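Local coordinates for 2-aminomuconate 6-semialdehyde dehydrogenase (Burkholderia cenocepacia, PDB 4U3W), which probably catalyses the NAD-dependent oxidation of 2-aminomuconate 6-semialdehyde to 2-aminomuconate, as a member of the aldehyde dehydrogenase family, at residues A[41-45]-A[46-50]; A[111-114]-A[115-118]; A[381-384]-A[385-388]. All coordinates share one frame; numbering follows the deposited sequence.

Contact 1 of 3, residues A[41-45]-A[46-50]; sequences NLSPV and DGRKL. With MG (magnesium ion), chain C.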
ATOM      1  N   ASN A  41      42.271 -23.416   0.988  1.00 30.18           N
ATOM      2  CA  ASN A  41      41.565 -22.456   1.889  1.00 25.95           C
ATOM      3  C   ASN A  41      42.504 -22.243   3.088  1.00 25.66           C
ATOM      4  O   ASN A  41      42.854 -23.195   3.750  1.00 27.16           O
ATOM      5  CB  ASN A  41      40.202 -22.993   2.332  1.00 24.88           C
ATOM      6  CG  ASN A  41      39.468 -22.047   3.336  1.00 28.79           C
ATOM      7  OD1 ASN A  41      39.690 -20.840   3.345  1.00 28.68           O
ATOM      8  ND2 ASN A  41      38.562 -22.609   4.129  1.00 26.91           N
ATOM      9  N   LEU A  42      42.980 -21.026   3.289  1.00 27.63           N
ATOM     10  CA  LEU A  42      43.984 -20.740   4.340  1.00 29.90           C
ATOM     11  C   LEU A  42      43.407 -19.882   5.446  1.00 25.80           C
ATOM     12  O   LEU A  42      42.585 -18.996   5.187  1.00 28.08           O
ATOM     13  CB  LEU A  42      45.209 -20.033   3.766  1.00 33.31           C
ATOM     14  CG  LEU A  42      45.895 -20.721   2.602  1.00 33.41           C
ATOM     15  CD1 LEU A  42      47.000 -19.803   2.065  1.00 39.04           C
ATOM     16  CD2 LEU A  42      46.436 -22.075   3.040  1.00 28.74           C
ATOM     17  N   SER A  43      43.815 -20.159   6.688  1.00 27.48           N
ATOM     18  CA  SER A  43      43.362 -19.371   7.846  1.00 25.87           C
ATOM     19  C   SER A  43      43.925 -17.941   7.869  1.00 25.91           C
ATOM     20  O   SER A  43      45.104 -17.732   7.706  1.00 26.42           O
ATOM     21  CB  SER A  43      43.783 -20.069   9.151  1.00 28.42           C
ATOM     22  OG  SER A  43      43.588 -19.171  10.232  1.00 30.36           O
ATOM     23  N   PRO A  44      43.102 -16.949   8.164  1.00 23.91           N
ATOM     24  CA  PRO A  44      43.662 -15.607   8.284  1.00 25.61           C
ATOM     25  C   PRO A  44      44.254 -15.369   9.694  1.00 25.36           C
ATOM     26  O   PRO A  44      44.818 -14.339   9.965  1.00 25.85           O
ATOM     27  CB  PRO A  44      42.451 -14.723   8.041  1.00 27.18           C
ATOM     28  CG  PRO A  44      41.321 -15.525   8.633  1.00 28.12           C
ATOM     29  CD  PRO A  44      41.638 -16.960   8.290  1.00 25.56           C
ATOM     30  N   VAL A  45      44.079 -16.330  10.586  1.00 26.38           N
ATOM     31  CA  VAL A  45      44.646 -16.203  11.941  1.00 28.77           C
ATOM     32  C   VAL A  45      46.119 -16.676  11.968  1.00 28.42           C
ATOM     33  O   VAL A  45      46.976 -16.001  12.552  1.00 26.75           O
ATOM     34  CB  VAL A  45      43.863 -17.009  12.969  1.00 29.71           C
ATOM     35  CG1 VAL A  45      44.552 -16.928  14.347  1.00 30.70           C
ATOM     36  CG2 VAL A  45      42.423 -16.468  13.072  1.00 28.06           C
ATOM     37  N   ASP A  46      46.426 -17.828  11.365  1.00 27.66           N
ATOM     38  CA  ASP A  46      47.827 -18.317  11.397  1.00 29.45           C
ATOM     39  C   ASP A  46      48.328 -18.834  10.037  1.00 29.97           C
ATOM     40  O   ASP A  46      49.423 -19.416   9.941  1.00 33.33           O
ATOM     41  CB  ASP A  46      48.008 -19.420  12.449  1.00 30.87           C
ATOM     42  CG  ASP A  46      47.132 -20.648  12.169  1.00 36.08           C
ATOM     43  OD1 ASP A  46      46.629 -20.801  11.008  1.00 32.05           O
ATOM     44  OD2 ASP A  46      46.974 -21.465  13.119  1.00 37.56           O
ATOM     45  N   GLY A  47      47.543 -18.650   8.986  1.00 28.89           N
ATOM     46  CA  GLY A  47      47.983 -19.074   7.648  1.00 28.34           C
ATOM     47  C   GLY A  47      47.960 -20.563   7.342  1.00 32.96           C
ATOM     48  O   GLY A  47      48.316 -20.998   6.222  1.00 38.08           O
ATOM     49  N   ARG A  48      47.549 -21.380   8.293  1.00 33.16           N
ATOM     50  CA  ARG A  48      47.528 -22.844   8.073  1.00 33.12           C
ATOM     51  C   ARG A  48      46.469 -23.184   7.019  1.00 32.09           C
ATOM     52  O   ARG A  48      45.472 -22.462   6.886  1.00 29.01           O
ATOM     53  CB  ARG A  48      47.209 -23.592   9.390  1.00 34.93           C
ATOM     54  CG  ARG A  48      45.680 -23.503   9.810  1.00 55.33           C
ATOM     55  CD  ARG A  48      45.361 -23.701  11.316  1.00 58.01           C
ATOM     56  NE  ARG A  48      43.913 -23.661  11.579  1.00 58.01           N
ATOM     57  CZ  ARG A  48      43.255 -22.715  12.259  1.00 60.00           C
ATOM     58  NH1 ARG A  48      43.904 -21.700  12.815  1.00 64.45           N
ATOM     59  NH2 ARG A  48      41.928 -22.787  12.414  1.00 58.10           N
ATOM     60  N   LYS A  49      46.676 -24.276   6.280  1.00 31.54           N
ATOM     61  CA  LYS A  49      45.681 -24.751   5.339  1.00 30.87           C
ATOM     62  C   LYS A  49      44.497 -25.406   6.070  1.00 29.27           C
ATOM     63  O   LYS A  49      44.698 -26.238   6.942  1.00 32.98           O
ATOM     64  CB  LYS A  49      46.355 -25.740   4.376  1.00 32.86           C
ATOM     65  CG  LYS A  49      45.424 -26.305   3.298  1.00 33.83           C
ATOM     66  CD  LYS A  49      46.289 -27.293   2.472  1.00 34.66           C
ATOM     67  CE  LYS A  49      45.476 -28.104   1.544  1.00 37.14           C
ATOM     68  NZ  LYS A  49      46.307 -28.576   0.398  1.00 34.77           N
ATOM     69  N   LEU A  50      43.275 -24.972   5.765  1.00 25.29           N
ATOM     70  CA  LEU A  50      42.045 -25.478   6.390  1.00 27.97           C
ATOM     71  C   LEU A  50      41.369 -26.572   5.537  1.00 30.58           C
ATOM     72  O   LEU A  50      40.774 -27.506   6.072  1.00 31.78           O
ATOM     73  CB  LEU A  50      41.028 -24.340   6.597  1.00 28.02           C
ATOM     74  CG  LEU A  50      41.523 -23.158   7.467  1.00 25.93           C
ATOM     75  CD1 LEU A  50      40.566 -21.981   7.322  1.00 23.98           C
ATOM     76  CD2 LEU A  50      41.632 -23.615   8.877  1.00 31.74           C
TER
HETATM   77 MG    MG C 501      42.009 -17.294   3.429  1.00 38.16          MG
HETATM   78  O   HOH W   1      40.172 -18.367   3.947  1.00 26.46           O
HETATM   79  O   HOH W   2      41.971 -18.715   1.869  1.00 33.45           O
HETATM   80  O   HOH W   3      43.802 -16.948   1.593  1.00 43.60           O
HETATM   81  O   HOH W   4      43.521 -15.769   4.483  1.00 31.81           O

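Contact 2 of 3, residues A[111-114]-A[115-118]; sequences GRPV and AQAR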
ATOM      1  N   GLY A 111      38.233 -15.560  11.007  1.00 31.22           N
ATOM      2  CA  GLY A 111      38.945 -15.123  12.210  1.00 29.64           C
ATOM      3  C   GLY A 111      38.063 -14.318  13.153  1.00 27.50           C
ATOM      4  O   GLY A 111      38.541 -13.773  14.129  1.00 28.94           O
ATOM      5  N   ARG A 112      36.761 -14.243  12.862  1.00 27.38           N
ATOM      6  CA  ARG A 112      35.864 -13.337  13.597  1.00 32.11           C
ATOM      7  C   ARG A 112      35.711 -13.811  15.043  1.00 30.28           C
ATOM      8  O   ARG A 112      35.619 -15.001  15.269  1.00 30.72           O
ATOM      9  CB  ARG A 112      34.482 -13.292  12.929  1.00 31.75           C
ATOM     10  CG  ARG A 112      33.590 -12.121  13.431  1.00 50.08           C
ATOM     11  CD  ARG A 112      32.576 -11.654  12.367  1.00 54.08           C
ATOM     12  NE  ARG A 112      31.532 -10.797  12.947  1.00 60.85           N
ATOM     13  CZ  ARG A 112      31.730  -9.540  13.336  1.00 62.64           C
ATOM     14  NH1 ARG A 112      32.918  -8.991  13.181  1.00 64.57           N
ATOM     15  NH2 ARG A 112      30.752  -8.824  13.862  1.00 63.31           N
ATOM     16  N   PRO A 113      35.729 -12.895  16.013  1.00 29.85           N
ATOM     17  CA  PRO A 113      35.593 -13.360  17.409  1.00 32.54           C
ATOM     18  C   PRO A 113      34.320 -14.216  17.588  1.00 32.22           C
ATOM     19  O   PRO A 113      33.250 -13.880  17.023  1.00 29.10           O
ATOM     20  CB  PRO A 113      35.508 -12.049  18.214  1.00 35.72           C
ATOM     21  CG  PRO A 113      36.381 -11.076  17.424  1.00 36.57           C
ATOM     22  CD  PRO A 113      36.096 -11.472  15.927  1.00 30.32           C
ATOM     23  N   VAL A 114      34.435 -15.311  18.332  1.00 30.97           N
ATOM     24  CA  VAL A 114      33.324 -16.261  18.425  1.00 32.08           C
ATOM     25  C   VAL A 114      32.002 -15.656  18.856  1.00 36.20           C
ATOM     26  O   VAL A 114      30.946 -15.958  18.241  1.00 36.10           O
ATOM     27  CB  VAL A 114      33.684 -17.425  19.364  1.00 37.20           C
ATOM     28  CG1 VAL A 114      32.482 -18.417  19.494  1.00 43.63           C
ATOM     29  CG2 VAL A 114      34.881 -18.174  18.818  1.00 38.11           C
ATOM     30  N   ALA A 115      32.024 -14.806  19.897  1.00 36.62           N
ATOM     31  CA  ALA A 115      30.781 -14.255  20.415  1.00 38.70           C
ATOM     32  C   ALA A 115      30.044 -13.439  19.353  1.00 39.74           C
ATOM     33  O   ALA A 115      28.811 -13.385  19.336  1.00 38.54           O
ATOM     34  CB  ALA A 115      31.054 -13.399  21.682  1.00 44.08           C
ATOM     35  N   GLN A 116      30.804 -12.823  18.445  1.00 38.30           N
ATOM     36  CA  GLN A 116      30.201 -11.978  17.423  1.00 37.77           C
ATOM     37  C   GLN A 116      29.663 -12.844  16.265  1.00 35.54           C
ATOM     38  O   GLN A 116      28.648 -12.517  15.639  1.00 38.73           O
ATOM     39  CB  GLN A 116      31.236 -10.939  16.936  1.00 39.38           C
ATOM     40  CG  GLN A 116      31.690  -9.968  18.063  1.00 61.09           C
ATOM     41  CD  GLN A 116      33.067  -9.302  17.799  1.00 65.40           C
ATOM     42  OE1 GLN A 116      33.587  -9.336  16.669  1.00 64.79           O
ATOM     43  NE2 GLN A 116      33.657  -8.697  18.847  1.00 63.89           N
ATOM     44  N   ALA A 117      30.355 -13.940  15.986  1.00 33.80           N
ATOM     45  CA  ALA A 117      29.944 -14.859  14.909  1.00 32.59           C
ATOM     46  C   ALA A 117      28.603 -15.477  15.279  1.00 35.23           C
ATOM     47  O   ALA A 117      27.744 -15.719  14.414  1.00 34.94           O
ATOM     48  CB  ALA A 117      31.010 -15.952  14.693  1.00 31.69           C
ATOM     49  N   ARG A 118      28.439 -15.723  16.575  1.00 34.53           N
ATOM     50  CA  ARG A 118      27.216 -16.326  17.090  0.56 36.58           C
ATOM     51  C   ARG A 118      26.044 -15.364  16.941  1.00 38.29           C
ATOM     52  O   ARG A 118      24.996 -15.727  16.384  1.00 38.80           O
ATOM     53  CB  ARG A 118      27.383 -16.735  18.566  0.56 37.78           C
ATOM     54  CG  ARG A 118      28.265 -17.975  18.802  0.56 36.82           C
ATOM     55  CD  ARG A 118      28.212 -18.412  20.311  0.56 38.19           C
ATOM     56  NE  ARG A 118      26.876 -18.845  20.722  0.56 36.98           N
ATOM     57  CZ  ARG A 118      26.387 -20.077  20.551  0.56 38.02           C
ATOM     58  NH1 ARG A 118      27.124 -21.019  19.976  0.56 38.22           N
ATOM     59  NH2 ARG A 118      25.152 -20.370  20.945  0.56 37.34           N
TER

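Contact 3 of 3, residues A[381-384]-A[385-388]; sequences GDAR and DDGA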
ATOM      1  N   GLY A 381      55.062 -12.893  17.849  1.00 34.42           N
ATOM      2  CA  GLY A 381      56.143 -13.817  18.154  1.00 36.63           C
ATOM      3  C   GLY A 381      55.743 -15.278  18.121  1.00 37.43           C
ATOM      4  O   GLY A 381      56.431 -16.137  18.665  1.00 38.57           O
ATOM      5  N   ASP A 382      54.639 -15.586  17.455  1.00 36.56           N
ATOM      6  CA  ASP A 382      54.283 -16.986  17.198  1.00 36.09           C
ATOM      7  C   ASP A 382      53.497 -17.009  15.866  1.00 37.00           C
ATOM      8  O   ASP A 382      53.498 -16.013  15.136  1.00 37.59           O
ATOM      9  CB  ASP A 382      53.458 -17.597  18.365  1.00 42.57           C
ATOM     10  CG  ASP A 382      52.197 -16.796  18.708  1.00 44.25           C
ATOM     11  OD1 ASP A 382      51.548 -16.219  17.799  1.00 40.30           O
ATOM     12  OD2 ASP A 382      51.824 -16.716  19.923  1.00 48.05           O
ATOM     13  N   ALA A 383      52.810 -18.113  15.588  1.00 34.12           N
ATOM     14  CA  ALA A 383      52.188 -18.302  14.269  1.00 34.64           C
ATOM     15  C   ALA A 383      51.070 -17.283  13.964  1.00 30.36           C
ATOM     16  O   ALA A 383      50.709 -17.140  12.825  1.00 33.38           O
ATOM     17  CB  ALA A 383      51.669 -19.744  14.131  1.00 34.67           C
ATOM     18  N   ARG A 384      50.537 -16.569  14.959  1.00 28.83           N
ATOM     19  CA  ARG A 384      49.575 -15.524  14.665  1.00 29.64           C
ATOM     20  C   ARG A 384      50.218 -14.453  13.742  1.00 33.01           C
ATOM     21  O   ARG A 384      49.507 -13.704  13.039  1.00 30.22           O
ATOM     22  CB  ARG A 384      49.052 -14.891  15.968  1.00 29.54           C
ATOM     23  CG  ARG A 384      48.137 -15.837  16.790  1.00 32.07           C
ATOM     24  CD  ARG A 384      47.839 -15.220  18.166  1.00 33.72           C
ATOM     25  NE  ARG A 384      49.065 -15.122  18.974  1.00 31.23           N
ATOM     26  CZ  ARG A 384      49.114 -14.550  20.183  1.00 34.27           C
ATOM     27  NH1 ARG A 384      48.017 -14.057  20.745  1.00 36.14           N
ATOM     28  NH2 ARG A 384      50.280 -14.474  20.826  1.00 33.50           N
ATOM     29  N   ASP A 385      51.560 -14.373  13.749  1.00 30.53           N
ATOM     30  CA  ASP A 385      52.228 -13.442  12.874  1.00 31.26           C
ATOM     31  C   ASP A 385      52.146 -13.919  11.436  1.00 31.46           C
ATOM     32  O   ASP A 385      52.510 -13.171  10.548  1.00 33.33           O
ATOM     33  CB  ASP A 385      53.729 -13.242  13.242  1.00 31.49           C
ATOM     34  CG  ASP A 385      53.918 -12.455  14.523  1.00 34.51           C
ATOM     35  OD1 ASP A 385      53.035 -11.644  14.849  1.00 34.06           O
ATOM     36  OD2 ASP A 385      54.981 -12.615  15.185  1.00 36.32           O
ATOM     37  N   ASP A 386      51.795 -15.187  11.218  1.00 30.29           N
ATOM     38  CA  ASP A 386      51.657 -15.710   9.852  1.00 30.69           C
ATOM     39  C   ASP A 386      50.249 -15.441   9.298  1.00 30.38           C
ATOM     40  O   ASP A 386      49.968 -15.747   8.120  1.00 28.32           O
ATOM     41  CB  ASP A 386      51.939 -17.200   9.803  1.00 31.95           C
ATOM     42  CG  ASP A 386      53.411 -17.510  10.158  1.00 37.51           C
ATOM     43  OD1 ASP A 386      54.256 -16.591  10.063  1.00 39.43           O
ATOM     44  OD2 ASP A 386      53.697 -18.664  10.501  1.00 38.65           O
ATOM     45  N   GLY A 387      49.401 -14.888  10.144  1.00 27.51           N
ATOM     46  CA  GLY A 387      48.053 -14.453   9.767  1.00 27.85           C
ATOM     47  C   GLY A 387      48.036 -13.019   9.234  1.00 29.14           C
ATOM     48  O   GLY A 387      49.058 -12.499   8.703  1.00 27.30           O
ATOM     49  N   ALA A 388      46.878 -12.367   9.352  1.00 28.86           N
ATOM     50  CA  ALA A 388      46.677 -11.120   8.611  1.00 28.93           C
ATOM     51  C   ALA A 388      46.211 -10.023   9.507  1.00 26.48           C
ATOM     52  O   ALA A 388      45.293  -9.271   9.143  1.00 27.44           O
ATOM     53  CB  ALA A 388      45.648 -11.331   7.436  1.00 32.70           C
TER

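Contact 1 of 3, residues A[41-45]-A[46-50]
L50 N gives its hydrogen to N41 O (2.7 Å) and S43 N to R48 O (2.8 Å), two nearly straight antiparallel bonds that flank the non-hydrogen-bonded pair L42 and K49. On the face these two share, CD2 of L42 lies 3.9 Å from CB of K49, while the lysine amine reaches on to D52. The L50 side chain slants across N41, its CD1 3.8 Å from ND2, and that amide nitrogen is itself held by D109. In the turn, S43 OG stands anti to its backbone N (chi1 168°), which swings it over the bend. There V45 N donates to S43 OG at 2.9 Å in an ST turn. D46 N adds a weak bond to the same oxygen. D46 repeats the device as an Asx turn: OD1 takes R48 N, and OD2 makes a salt bridge with R48 NH1 at 3.1 Å. NH1 reaches OD2 from above the carboxylate plane, while OD2 lies at the guanidinium edge, in its plane; S43 CB packs against one guanidinium face, toward its rim. L42 O binds a magnesium ion at 2.5 Å beside four waters, one of which also donates to N41 OD1. The ST and Asx turns brace the loop of a two-stranded beta hairpin, 38-42 with 49-54, whose first strand lends a carbonyl to a hydrated magnesium site that E200 completes.

Contact 2 of 3, residues A[111-114]-A[115-118]
P113, the N-cap residue of helix 114-138, meets Q116 and A117 of its first turn. P113 O receives A117 N at 3.1 Å, nearly in line with the carbonyl, and also a weaker, more bent bond from Q116 N. The next carbonyl, V114 O, takes R118 N at 3.0 Å, and in one of the two conformers of R118 its CG lies 3.4 Å from the same V114 O. The side chain of Q116 turns back over the residues before the helix. Its CG is anti to the carbonyl carbon (chi1 -63°) and the chain runs extended from there, carrying the amide obliquely across the proline ring: OE1 lies 3.4 Å from P113 CG, and CD 3.7 Å from P113 CB. The same OE1 sits over one face of the R112 guanidinium, displaced toward its rim, at 3.6 Å from NH1; the two flat groups are inclined by 53°, and the side chains cross at about a right angle. This is a helix-to-helix connection: G111, with positive phi, ends helix 99-110, and the chain reverses through R112 and P113 into the next helix. R112 extends along the new helix, where NE forms a salt bridge with D121 and NH1 a weak hydrogen bond with N301. Q116 NE2 makes a weak bond to T344 O. On the side facing helix 99-110, V114 and A117 pack against V107, while R118, in that same conformer, lies on F99 and V103 and its NH1 pairs with D100.

Contact 3 of 3, residues A[381-384]-A[385-388]
D385 reaches back over the turn to meet G381, and its side chain can be traced outward from the backbone. CB lies 3.4 Å from D382 O, the carbonyl that also accepts D385 N. With CG anti to the carbonyl carbon (chi1 -72°), the carboxylate is carried toward the start of the segment, where CG comes within 3.5 Å of G381 N. At the tip the two oxygens divide their work: OD2 accepts from G381 N at 2.7 Å, the donor standing above the carboxylate plane, and OD1 accepts from F380 N. Two successive backbone amides are therefore gripped by one carboxylate, which should fix its rotation. The chain itself turns in a short 3-10 segment, in which D382 O receives D385 N, A383 O receives D386 N at 2.8 Å and R384 O receives G387 N at 3.1 Å. The last two donors stand well above their carbonyl planes. A second acid secures the start of the turn: D382 OD1 accepts R384 N in an Asx turn and also R384 NE at 3.0 Å. The NE bond is almost straight and meets the syn lone pair of D382 OD1, which lies in the plane of the guanidinium, while NH2 binds OD2 at 2.9 Å, completing a side-on, two-nitrogen salt bridge. NE and the backbone N of R384 both bind OD1, which probably stabilises its negative charge. D386 CB lies 3.3 Å from A383 O. The 3-10 turn lies at the protein surface in the connection between strands 370-373 and 393-396, and R351, at the start of helix 351-366, binds the carbonyl oxygens of D385 and G387 through NH1.

Contact 1 lies between the other two and touches both. Toward contact 3, with centres about 10 Å apart, P44 O and A388 N are 2.9 Å apart, a probable hydrogen bond, and D46 CB packs 3.6 Å from A383 O, so the hairpin loop rests against the 3-10 turn. Toward contact 2, about 16 Å away between centres, the contact is van der Waals packing: V45 CG2 meets G111 CA at 3.8 Å. Contacts 2 and 3 do not meet, their nearest atoms being about 9 Å apart. The magnesium ion bound in contact 1 is about 13 Å from the R112 side chain of contact 2 and about 9 Å from the CA of G387 in contact 3.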